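Local coordinates for RahU protein (Pseudomonas aeruginosa PAO1, PDB 6ZC2) that belongs to the aegerolysin family and interacts with the membrane sphingolipid ceramide phosphorylethanolamine, consistent with a lipid-binding role at membranes, at residues A[45-50]-A[58-63]; A[102-107]-A[130-135]; A[75-78]-A[83-86]; A[23-26]-A[31-34]. All blocks are in the same frame, centred on the assembly; numbering follows the deposited sequence.

Interaction 1: A[45-50]-A[58-63]. With EDO (1,2-ethanediol), chain G; EDO (1,2-ethanediol), chain C; EDO (1,2-ethanediol), chain I.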
# COMPACT_ATOMS: atom_id res chain seq x y z
N GLU A 45 -12.98 2.50 4.66
CA GLU A 45 -13.62 3.64 4.00
C GLU A 45 -12.73 4.88 4.06
O GLU A 45 -12.64 5.63 3.08
CB GLU A 45 -14.98 3.92 4.64
CG GLU A 45 -15.87 2.69 4.77
CD GLU A 45 -15.77 2.07 6.15
OE1 GLU A 45 -15.02 1.08 6.31
OE2 GLU A 45 -16.45 2.56 7.08
N GLU A 46 -12.08 5.13 5.20
CA GLU A 46 -11.22 6.30 5.31
C GLU A 46 -9.99 6.17 4.42
O GLU A 46 -9.61 7.13 3.74
CB GLU A 46 -10.82 6.57 6.76
CG GLU A 46 -9.88 7.77 6.88
CD GLU A 46 -9.66 8.27 8.30
OE1 GLU A 46 -10.38 7.86 9.24
OE2 GLU A 46 -8.74 9.10 8.47
N VAL A 47 -9.35 4.99 4.39
CA VAL A 47 -8.23 4.79 3.47
C VAL A 47 -8.67 5.07 2.04
O VAL A 47 -7.95 5.72 1.26
CB VAL A 47 -7.64 3.38 3.63
CG1 VAL A 47 -6.54 3.15 2.60
CG2 VAL A 47 -7.12 3.17 5.05
N SER A 48 -9.87 4.59 1.68
CA SER A 48 -10.44 4.72 0.33
C SER A 48 -10.95 6.13 0.01
O SER A 48 -11.58 6.32 -1.06
CB SER A 48 -11.57 3.70 0.15
OG SER A 48 -11.12 2.37 0.33
N SER A 49 -10.71 7.08 0.90
CA SER A 49 -11.06 8.48 0.69
C SER A 49 -9.83 9.38 0.59
O SER A 49 -9.98 10.59 0.39
CB SER A 49 -11.97 8.97 1.82
OG SER A 49 -13.13 8.15 1.93
N MET A 50 -8.62 8.82 0.74
CA MET A 50 -7.40 9.62 0.75
C MET A 50 -7.08 10.19 -0.63
O MET A 50 -7.20 9.50 -1.65
CB MET A 50 -6.21 8.76 1.18
CG MET A 50 -6.28 8.22 2.60
SD MET A 50 -4.97 7.02 2.95
CE MET A 50 -3.52 8.06 2.98
N GLN A 58 2.12 10.51 1.69
CA GLN A 58 1.34 9.97 2.80
C GLN A 58 1.55 8.46 2.85
O GLN A 58 1.89 7.83 1.85
CB GLN A 58 -0.16 10.29 2.65
CG GLN A 58 -0.50 11.76 2.79
CD GLN A 58 -1.98 12.03 2.61
OE1 GLN A 58 -2.82 11.40 3.26
NE2 GLN A 58 -2.31 12.95 1.71
N TRP A 59 1.31 7.88 4.03
CA TRP A 59 1.56 6.46 4.27
C TRP A 59 0.25 5.69 4.48
O TRP A 59 -0.64 6.15 5.19
CB TRP A 59 2.44 6.28 5.50
CG TRP A 59 3.85 6.78 5.34
CD1 TRP A 59 4.27 8.08 5.35
CD2 TRP A 59 5.02 5.98 5.15
NE1 TRP A 59 5.63 8.14 5.18
CE2 TRP A 59 6.12 6.86 5.07
CE3 TRP A 59 5.25 4.60 5.06
CZ2 TRP A 59 7.43 6.41 4.91
CZ3 TRP A 59 6.55 4.15 4.88
CH2 TRP A 59 7.63 5.06 4.82
N ILE A 60 0.17 4.51 3.87
CA ILE A 60 -0.91 3.55 4.10
C ILE A 60 -0.29 2.35 4.80
O ILE A 60 0.58 1.67 4.23
CB ILE A 60 -1.58 3.14 2.78
CG1 ILE A 60 -2.20 4.37 2.11
CG2 ILE A 60 -2.63 2.07 3.02
CD1 ILE A 60 -2.62 4.14 0.69
N ALA A 61 -0.71 2.08 6.03
CA ALA A 61 -0.09 1.06 6.86
C ALA A 61 -1.11 0.03 7.30
O ALA A 61 -2.27 0.36 7.58
CB ALA A 61 0.59 1.68 8.10
N SER A 62 -0.68 -1.23 7.35
CA SER A 62 -1.55 -2.33 7.75
C SER A 62 -0.75 -3.34 8.55
O SER A 62 0.43 -3.58 8.27
CB SER A 62 -2.16 -3.00 6.51
OG SER A 62 -3.02 -4.08 6.85
N CYS A 63 -1.39 -3.94 9.56
CA CYS A 63 -0.74 -4.96 10.38
C CYS A 63 -1.75 -6.05 10.70
O CYS A 63 -2.96 -5.90 10.50
CB CYS A 63 -0.13 -4.37 11.66
SG CYS A 63 -1.33 -3.67 12.83
C1 EDO G . 2.27 10.60 7.41
O1 EDO G . 2.29 9.29 8.00
C2 EDO G . 0.87 10.91 6.90
O2 EDO G . 0.47 9.90 5.96
C1 EDO C . -4.06 5.78 6.53
O1 EDO C . -3.78 6.36 7.81
C2 EDO C . -4.03 4.26 6.67
O2 EDO C . -2.71 3.83 7.01
C1 EDO I . -5.41 9.31 7.63
O1 EDO I . -4.04 8.96 7.47
C2 EDO I . -6.09 9.32 6.27
O2 EDO I . -7.32 10.05 6.35
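M50 lays its thioether along I60, and V47 meets the same isoleucine from the end of helix 44-47. These two pairs are the packed part of the contact. M50 SD sits 3.9 Å from I60 CG1, and the two side chains run past each other in opposite directions. The M50 chain is extended through chi2 and then bends at chi3 (70°). This turns CE toward the start of strand 58-63, where it lies 3.4 Å from Q58 OE1. V47 touches I60 through methyl groups alone, CG1 to CG2 at 4.1 Å. I22 and F32 also pack on I60, so its side chain is buried between the sheets.

The other side is looser and holds small solvent molecules. One ethanediol lies beside V47 and M50, and its O2 accepts a nearly straight bond from A61 N (2.8 Å, 169°). Another takes the backbone N-H of W59 through its O2. A third donates to E46 OE2 at 2.7 Å. All three probably come from the crystallisation liquor.

The backbone leaves the helix at S48 in a type I turn from V47 to M50, closed by M50 N bonding to V47 O at 3.2 Å. A25 N of strand 19-27 bonds to S48 OG. The arrangement is that of a short helix and its exit turn, set between edge strands 41-42 and 51-53. They cover an open edge between the two sheets of the aegerolysin beta-sandwich.

Interaction 2: A[102-107]-A[130-135]; sequences WSFTPA and LTLGRF. With EDO (1,2-ethanediol), chain J.
This is apolar packing between strands of the two facing sheets, with the ring of F104 set against L130 and L132. Strand 101-106 is an outermost strand of the five-stranded antiparallel sheet. Strand 126-134 belongs to the mixed sheet. The backbones stay apart, with F104 CA and L130 CA 8.1 Å from each other, and side chains fill the interval.

With chi1 at -176°, the F104 ring swings away from its own backbone nitrogen and out to the leucines. L132 CD2 lies over one face of that ring, 4.2 Å from the centroid and 28° off the normal, a CH-pi contact. Its closest ring atoms are CE1 and CZ. L130 CD1 works nearer the root of the side chain and is 3.9 Å from F104 CB. It also comes near CG and CD1, at an oblique approach to the ring. Both leucines cross the phenylalanine at about a right angle, each using one methyl.

W102 lies further back on its strand. One face of its indole carries an ethanediol, with C1 3.9 Å above the ring plane. The O1 of that molecule accepts from W102 N at 3.0 Å.

The leucines are shared with other strands. L130 also packs on F88 and V9, and L132 on M85 and V11. F104 touches C78 of strand 72-80. The cluster thus lies between strands 83-92 and 72-80 of one sheet and strand 6-13 of the other.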
# COMPACT_ATOMS: atom_id res chain seq x y z
N TRP A 102 4.67 -8.40 -2.48
CA TRP A 102 3.97 -7.14 -2.72
C TRP A 102 4.22 -6.72 -4.16
O TRP A 102 5.22 -7.12 -4.77
CB TRP A 102 4.39 -6.04 -1.74
CG TRP A 102 5.85 -5.71 -1.81
CD1 TRP A 102 6.43 -4.72 -2.55
CD2 TRP A 102 6.91 -6.38 -1.13
NE1 TRP A 102 7.79 -4.74 -2.38
CE2 TRP A 102 8.11 -5.75 -1.51
CE3 TRP A 102 6.97 -7.46 -0.24
CZ2 TRP A 102 9.36 -6.16 -1.03
CZ3 TRP A 102 8.21 -7.87 0.23
CH2 TRP A 102 9.38 -7.22 -0.16
N SER A 103 3.31 -5.91 -4.70
CA SER A 103 3.44 -5.50 -6.10
C SER A 103 2.53 -4.32 -6.40
O SER A 103 1.47 -4.16 -5.79
CB SER A 103 3.09 -6.66 -7.04
OG SER A 103 1.73 -7.01 -6.90
N PHE A 104 2.95 -3.51 -7.37
CA PHE A 104 2.06 -2.59 -8.07
C PHE A 104 1.81 -3.15 -9.46
O PHE A 104 2.77 -3.50 -10.16
CB PHE A 104 2.65 -1.19 -8.17
CG PHE A 104 1.72 -0.19 -8.80
CD1 PHE A 104 0.71 0.41 -8.05
CD2 PHE A 104 1.83 0.15 -10.14
CE1 PHE A 104 -0.16 1.33 -8.63
CE2 PHE A 104 0.97 1.07 -10.72
CZ PHE A 104 -0.02 1.66 -9.96
N THR A 105 0.54 -3.22 -9.87
CA THR A 105 0.19 -3.66 -11.22
C THR A 105 -0.43 -2.49 -11.96
O THR A 105 -1.51 -2.03 -11.57
CB THR A 105 -0.77 -4.84 -11.17
OG1 THR A 105 -0.18 -5.90 -10.40
CG2 THR A 105 -1.08 -5.36 -12.57
N PRO A 106 0.20 -1.98 -13.02
CA PRO A 106 -0.35 -0.83 -13.73
C PRO A 106 -1.55 -1.22 -14.58
O PRO A 106 -1.59 -2.30 -15.17
CB PRO A 106 0.81 -0.36 -14.61
CG PRO A 106 1.59 -1.63 -14.87
CD PRO A 106 1.49 -2.42 -13.59
N ALA A 107 -2.52 -0.31 -14.67
CA ALA A 107 -3.70 -0.54 -15.50
C ALA A 107 -3.39 -0.41 -16.98
O ALA A 107 -4.10 -0.99 -17.82
CB ALA A 107 -4.80 0.45 -15.11
N LEU A 130 6.34 3.63 -2.86
CA LEU A 130 5.63 3.47 -4.12
C LEU A 130 5.66 4.81 -4.85
O LEU A 130 4.99 5.76 -4.42
CB LEU A 130 4.18 3.02 -3.86
CG LEU A 130 3.26 2.93 -5.08
CD1 LEU A 130 3.76 1.90 -6.09
CD2 LEU A 130 1.83 2.60 -4.64
N THR A 131 6.44 4.91 -5.92
CA THR A 131 6.61 6.16 -6.65
C THR A 131 5.80 6.12 -7.94
O THR A 131 6.05 5.27 -8.82
CB THR A 131 8.10 6.43 -6.92
OG1 THR A 131 8.80 6.47 -5.66
CG2 THR A 131 8.28 7.75 -7.63
N LEU A 132 4.82 7.02 -8.06
CA LEU A 132 3.80 6.98 -9.10
C LEU A 132 3.98 8.13 -10.08
O LEU A 132 4.08 9.29 -9.67
CB LEU A 132 2.41 7.11 -8.46
CG LEU A 132 2.00 5.99 -7.50
CD1 LEU A 132 0.82 6.42 -6.62
CD2 LEU A 132 1.65 4.73 -8.27
N GLY A 133 3.95 7.81 -11.38
CA GLY A 133 4.03 8.83 -12.41
C GLY A 133 3.24 8.49 -13.65
O GLY A 133 2.73 7.37 -13.82
N ARG A 134 3.11 9.50 -14.52
CA ARG A 134 2.46 9.38 -15.82
C ARG A 134 3.53 9.37 -16.90
O ARG A 134 4.47 10.17 -16.86
CB ARG A 134 1.51 10.57 -16.04
CG ARG A 134 0.97 10.71 -17.46
CD ARG A 134 -0.43 10.15 -17.58
NE ARG A 134 -1.04 10.41 -18.89
CZ ARG A 134 -1.89 11.39 -19.15
NH1 ARG A 134 -2.38 11.55 -20.37
NH2 ARG A 134 -2.25 12.23 -18.18
N PHE A 135 3.38 8.46 -17.88
CA PHE A 135 4.44 8.18 -18.83
C PHE A 135 3.92 8.10 -20.26
O PHE A 135 2.74 7.84 -20.51
CB PHE A 135 5.16 6.86 -18.47
CG PHE A 135 5.93 6.94 -17.19
CD1 PHE A 135 5.30 6.77 -15.96
CD2 PHE A 135 7.28 7.26 -17.21
CE1 PHE A 135 6.01 6.89 -14.78
CE2 PHE A 135 7.99 7.38 -16.03
CZ PHE A 135 7.35 7.20 -14.82
C1 EDO J . 8.16 -8.90 -3.96
O1 EDO J . 6.97 -9.69 -4.00
C2 EDO J . 9.10 -9.48 -2.92
O2 EDO J . 8.89 -10.90 -2.81

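Interaction 3: A[75-78]-A[83-86]. With EDO (1,2-ethanediol), chain F.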
# COMPACT_ATOMS: atom_id res chain seq x y z
N SER A 75 -5.14 -4.83 -0.47
CA SER A 75 -4.82 -4.05 -1.66
C SER A 75 -5.48 -2.67 -1.59
O SER A 75 -6.39 -2.44 -0.79
CB SER A 75 -5.29 -4.75 -2.94
OG SER A 75 -6.70 -4.82 -2.99
N PHE A 76 -5.00 -1.77 -2.45
CA PHE A 76 -5.69 -0.51 -2.73
C PHE A 76 -5.42 -0.11 -4.17
O PHE A 76 -4.40 -0.49 -4.76
CB PHE A 76 -5.32 0.63 -1.75
CG PHE A 76 -3.85 0.99 -1.74
CD1 PHE A 76 -3.33 1.91 -2.65
CD2 PHE A 76 -3.00 0.43 -0.79
CE1 PHE A 76 -1.97 2.24 -2.63
CE2 PHE A 76 -1.65 0.76 -0.77
CZ PHE A 76 -1.14 1.66 -1.68
N ASP A 77 -6.34 0.67 -4.75
CA ASP A 77 -6.19 1.18 -6.10
C ASP A 77 -5.72 2.64 -6.06
O ASP A 77 -6.00 3.38 -5.12
CB ASP A 77 -7.51 1.10 -6.89
CG ASP A 77 -7.93 -0.32 -7.22
OD1 ASP A 77 -7.13 -1.25 -7.00
OD2 ASP A 77 -9.08 -0.49 -7.67
N CYS A 78 -5.02 3.03 -7.13
CA CYS A 78 -4.58 4.41 -7.34
C CYS A 78 -5.28 4.95 -8.59
O CYS A 78 -5.27 4.29 -9.64
CB CYS A 78 -3.06 4.47 -7.54
SG CYS A 78 -2.11 3.94 -6.10
N THR A 83 -9.46 8.12 -14.01
CA THR A 83 -8.69 7.11 -14.74
C THR A 83 -7.90 6.22 -13.78
O THR A 83 -7.06 6.72 -13.01
CB THR A 83 -7.75 7.79 -15.72
OG1 THR A 83 -8.50 8.64 -16.60
CG2 THR A 83 -7.00 6.75 -16.55
N LYS A 84 -8.12 4.90 -13.86
CA LYS A 84 -7.38 3.97 -13.02
C LYS A 84 -5.90 3.96 -13.41
O LYS A 84 -5.56 3.82 -14.59
CB LYS A 84 -7.96 2.56 -13.14
CG LYS A 84 -7.37 1.59 -12.13
CD LYS A 84 -7.91 0.18 -12.33
CE LYS A 84 -7.39 -0.76 -11.26
NZ LYS A 84 -7.82 -2.17 -11.48
N MET A 85 -5.03 4.07 -12.41
CA MET A 85 -3.58 3.95 -12.61
C MET A 85 -3.08 2.53 -12.37
O MET A 85 -2.20 2.06 -13.09
CB MET A 85 -2.84 4.92 -11.69
CG MET A 85 -3.19 6.38 -11.90
SD MET A 85 -2.68 7.44 -10.54
CE MET A 85 -1.00 6.84 -10.33
N GLY A 86 -3.61 1.86 -11.35
CA GLY A 86 -3.19 0.50 -11.03
C GLY A 86 -3.57 0.14 -9.61
O GLY A 86 -4.29 0.86 -8.93
C1 EDO F . -4.37 -2.88 -12.55
O1 EDO F . -5.53 -2.45 -13.26
C2 EDO F . -4.64 -4.23 -11.90
O2 EDO F . -5.81 -4.14 -11.08
O HOH W 1 -8.65 -3.10 -9.02
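A classic beta bulge interrupts the hairpin of strands 72-80 and 83-92, with M85 and G86 both facing C78. The carbonyl oxygen of C78 takes two N-H groups. M85 N is 2.8 Å from C78 O, while the bond from G86 N is weak and longer, at 3.4 Å. In return C78 N donates to G86 O in a nearly straight bond (2.9 Å, 172°). C78 and G86 form the antiparallel hydrogen-bonded pair, and M85 is the extra residue. The N-to-C directions of the short segments 75-78 and 83-86 lie 130° apart, well short of antiparallel, as a bulge would bend them.

Side chains follow the bulge. M85 CB stands 3.2 Å from C78 O and its chain folds along that peptide. At G86 phi is 161°, and a beta carbon would press on the preceding carbonyl oxygen. Such a backbone by itself calls for glycine at this position.

Beside the bulge, D77 OD2 and K84 NZ are 4.4 Å apart, too far for a salt bridge, and a water joins them. That water accepts from K84 NZ at 2.8 Å and donates to D77 OD2. The fully extended K84 also donates through NZ to both hydroxyls of an ethanediol. The carboxylate has further partners: T87 OG1 bonds OD1, and N24 ND2 bonds OD2. These bonds help fix its rotation. The whole is a bulged antiparallel hairpin within one sheet of the aegerolysin beta-sandwich.

Interaction 4: A[23-26]-A[31-34]. With EDO (1,2-ethanediol), chain C; EDO (1,2-ethanediol), chain K.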
# COMPACT_ATOMS: atom_id res chain seq x y z
N ARG A 23 -8.35 4.53 -3.66
CA ARG A 23 -9.73 4.04 -3.69
C ARG A 23 -9.73 2.52 -3.54
O ARG A 23 -8.72 1.86 -3.77
CB ARG A 23 -10.45 4.41 -5.00
CG ARG A 23 -10.43 5.90 -5.36
CD ARG A 23 -11.27 6.76 -4.40
NE ARG A 23 -11.13 8.18 -4.73
CZ ARG A 23 -10.41 9.08 -4.05
NH1 ARG A 23 -9.76 8.77 -2.91
NH2 ARG A 23 -10.35 10.32 -4.50
N ASN A 24 -10.89 1.97 -3.19
CA ASN A 24 -11.13 0.54 -3.31
C ASN A 24 -10.19 -0.28 -2.42
O ASN A 24 -9.76 -1.38 -2.79
CB ASN A 24 -11.03 0.08 -4.76
CG ASN A 24 -11.90 0.89 -5.70
OD1 ASN A 24 -12.89 1.50 -5.28
ND2 ASN A 24 -11.55 0.89 -6.98
N ALA A 25 -9.87 0.24 -1.24
CA ALA A 25 -9.01 -0.49 -0.33
C ALA A 25 -9.74 -1.70 0.22
O ALA A 25 -10.94 -1.65 0.50
CB ALA A 25 -8.56 0.42 0.81
N THR A 26 -9.03 -2.82 0.35
CA THR A 26 -9.62 -4.06 0.85
C THR A 26 -8.59 -4.82 1.66
O THR A 26 -7.38 -4.71 1.41
CB THR A 26 -10.15 -4.99 -0.27
OG1 THR A 26 -9.05 -5.44 -1.07
CG2 THR A 26 -11.20 -4.31 -1.15
N LYS A 31 -5.69 -5.21 9.68
CA LYS A 31 -6.36 -3.92 9.81
C LYS A 31 -5.47 -2.83 9.22
O LYS A 31 -4.26 -3.01 9.07
CB LYS A 31 -6.68 -3.61 11.27
CG LYS A 31 -5.49 -3.30 12.12
CD LYS A 31 -5.97 -3.18 13.54
CE LYS A 31 -4.86 -2.70 14.42
NZ LYS A 31 -5.28 -2.50 15.85
N PHE A 32 -6.08 -1.69 8.91
CA PHE A 32 -5.32 -0.49 8.57
C PHE A 32 -5.11 0.32 9.85
O PHE A 32 -5.95 0.29 10.76
CB PHE A 32 -6.07 0.37 7.55
CG PHE A 32 -6.08 -0.20 6.15
CD1 PHE A 32 -4.91 -0.28 5.40
CD2 PHE A 32 -7.27 -0.62 5.57
CE1 PHE A 32 -4.94 -0.78 4.10
CE2 PHE A 32 -7.30 -1.12 4.27
CZ PHE A 32 -6.13 -1.20 3.54
N TYR A 33 -3.99 1.05 9.93
CA TYR A 33 -3.71 1.87 11.10
C TYR A 33 -3.03 3.17 10.68
O TYR A 33 -2.44 3.27 9.61
CB TYR A 33 -2.89 1.12 12.14
CG TYR A 33 -1.45 0.78 11.79
CD1 TYR A 33 -1.14 -0.38 11.10
CD2 TYR A 33 -0.41 1.59 12.22
CE1 TYR A 33 0.19 -0.72 10.83
CE2 TYR A 33 0.92 1.25 11.97
CZ TYR A 33 1.21 0.10 11.27
OH TYR A 33 2.52 -0.26 11.02
N ARG A 34 -3.11 4.16 11.57
CA ARG A 34 -2.50 5.47 11.34
C ARG A 34 -1.02 5.37 11.68
O ARG A 34 -0.64 5.41 12.86
CB ARG A 34 -3.21 6.53 12.17
CG ARG A 34 -2.86 7.96 11.79
CD ARG A 34 -3.38 8.98 12.80
NE ARG A 34 -4.82 8.87 13.02
CZ ARG A 34 -5.74 9.46 12.26
NH1 ARG A 34 -5.37 10.21 11.22
NH2 ARG A 34 -7.03 9.31 12.53
C1 EDO C . -4.06 5.78 6.53
O1 EDO C . -3.78 6.36 7.81
C2 EDO C . -4.03 4.26 6.67
O2 EDO C . -2.71 3.83 7.01
C1 EDO K . 6.58 0.61 13.34
O1 EDO K . 6.63 2.00 13.70
C2 EDO K . 5.34 0.29 12.51
O2 EDO K . 4.17 0.93 13.05
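The ring of F32 meets A25 and T26 obliquely, while the ring of Y33 has an ethanediol at its edge. A25 CB reaches the outer end of the phenylalanine and is 4.0 Å from F32 CE2; CZ is equally near. The T26 carbonyl oxygen lies farther off, 4.3 Å from F32 CZ, also at a slant. The contact is therefore one methyl group and one peptide oxygen against the far end of a ring. A chi1 of -73° turns the F32 ring away from its own carbonyl carbon and across to strand 19-27. This is face-to-face packing of a beta-sandwich: F32 of the mixed sheet reaches A25 of the five-stranded one.

Y33 belongs to the other side of its strand. O2 of one ethanediol lies near the ring plane at the edge and is 2.9 Å from Y33 OH; either oxygen could donate. A second ethanediol, between strands 29-34 and 58-63, donates through its O2 to Y33 O at 2.7 Å.

The backbones of the two segments are well apart: the nearest alpha carbons, T26 CA and F32 CA, are 9.5 Å from each other. Each segment is tied instead within its own sheet. R23 and T26 pair with D77 and S75 of strand 72-80, and K31 and Y33 pair with C63 and A61 of strand 58-63. V47 of helix 44-47 packs on both A25 and F32, I60 adds to F32, and F76 of strand 72-80 lies against A25.

In the fold
Along the chain the order is interaction 4, then 1, 3 and 2. Interactions 1 and 4 nearly coincide, with centres about 4 Å apart, and their strands 58-63 and 29-34 are neighbours in the mixed sheet. Interaction 3 lies about 13 Å from each of them between centres, and I60 CD1 touches F76 CZ at 3.7 Å. Interaction 2 is about 17 and 18 Å from 1 and 4 between centres, but only about 8 Å from interaction 3. Interactions 2 and 4 bridge the two sheets on opposite sides of the chain's centre. Thus 1, 2 and 4 join the two sheets or their edge, and 3 shapes one sheet.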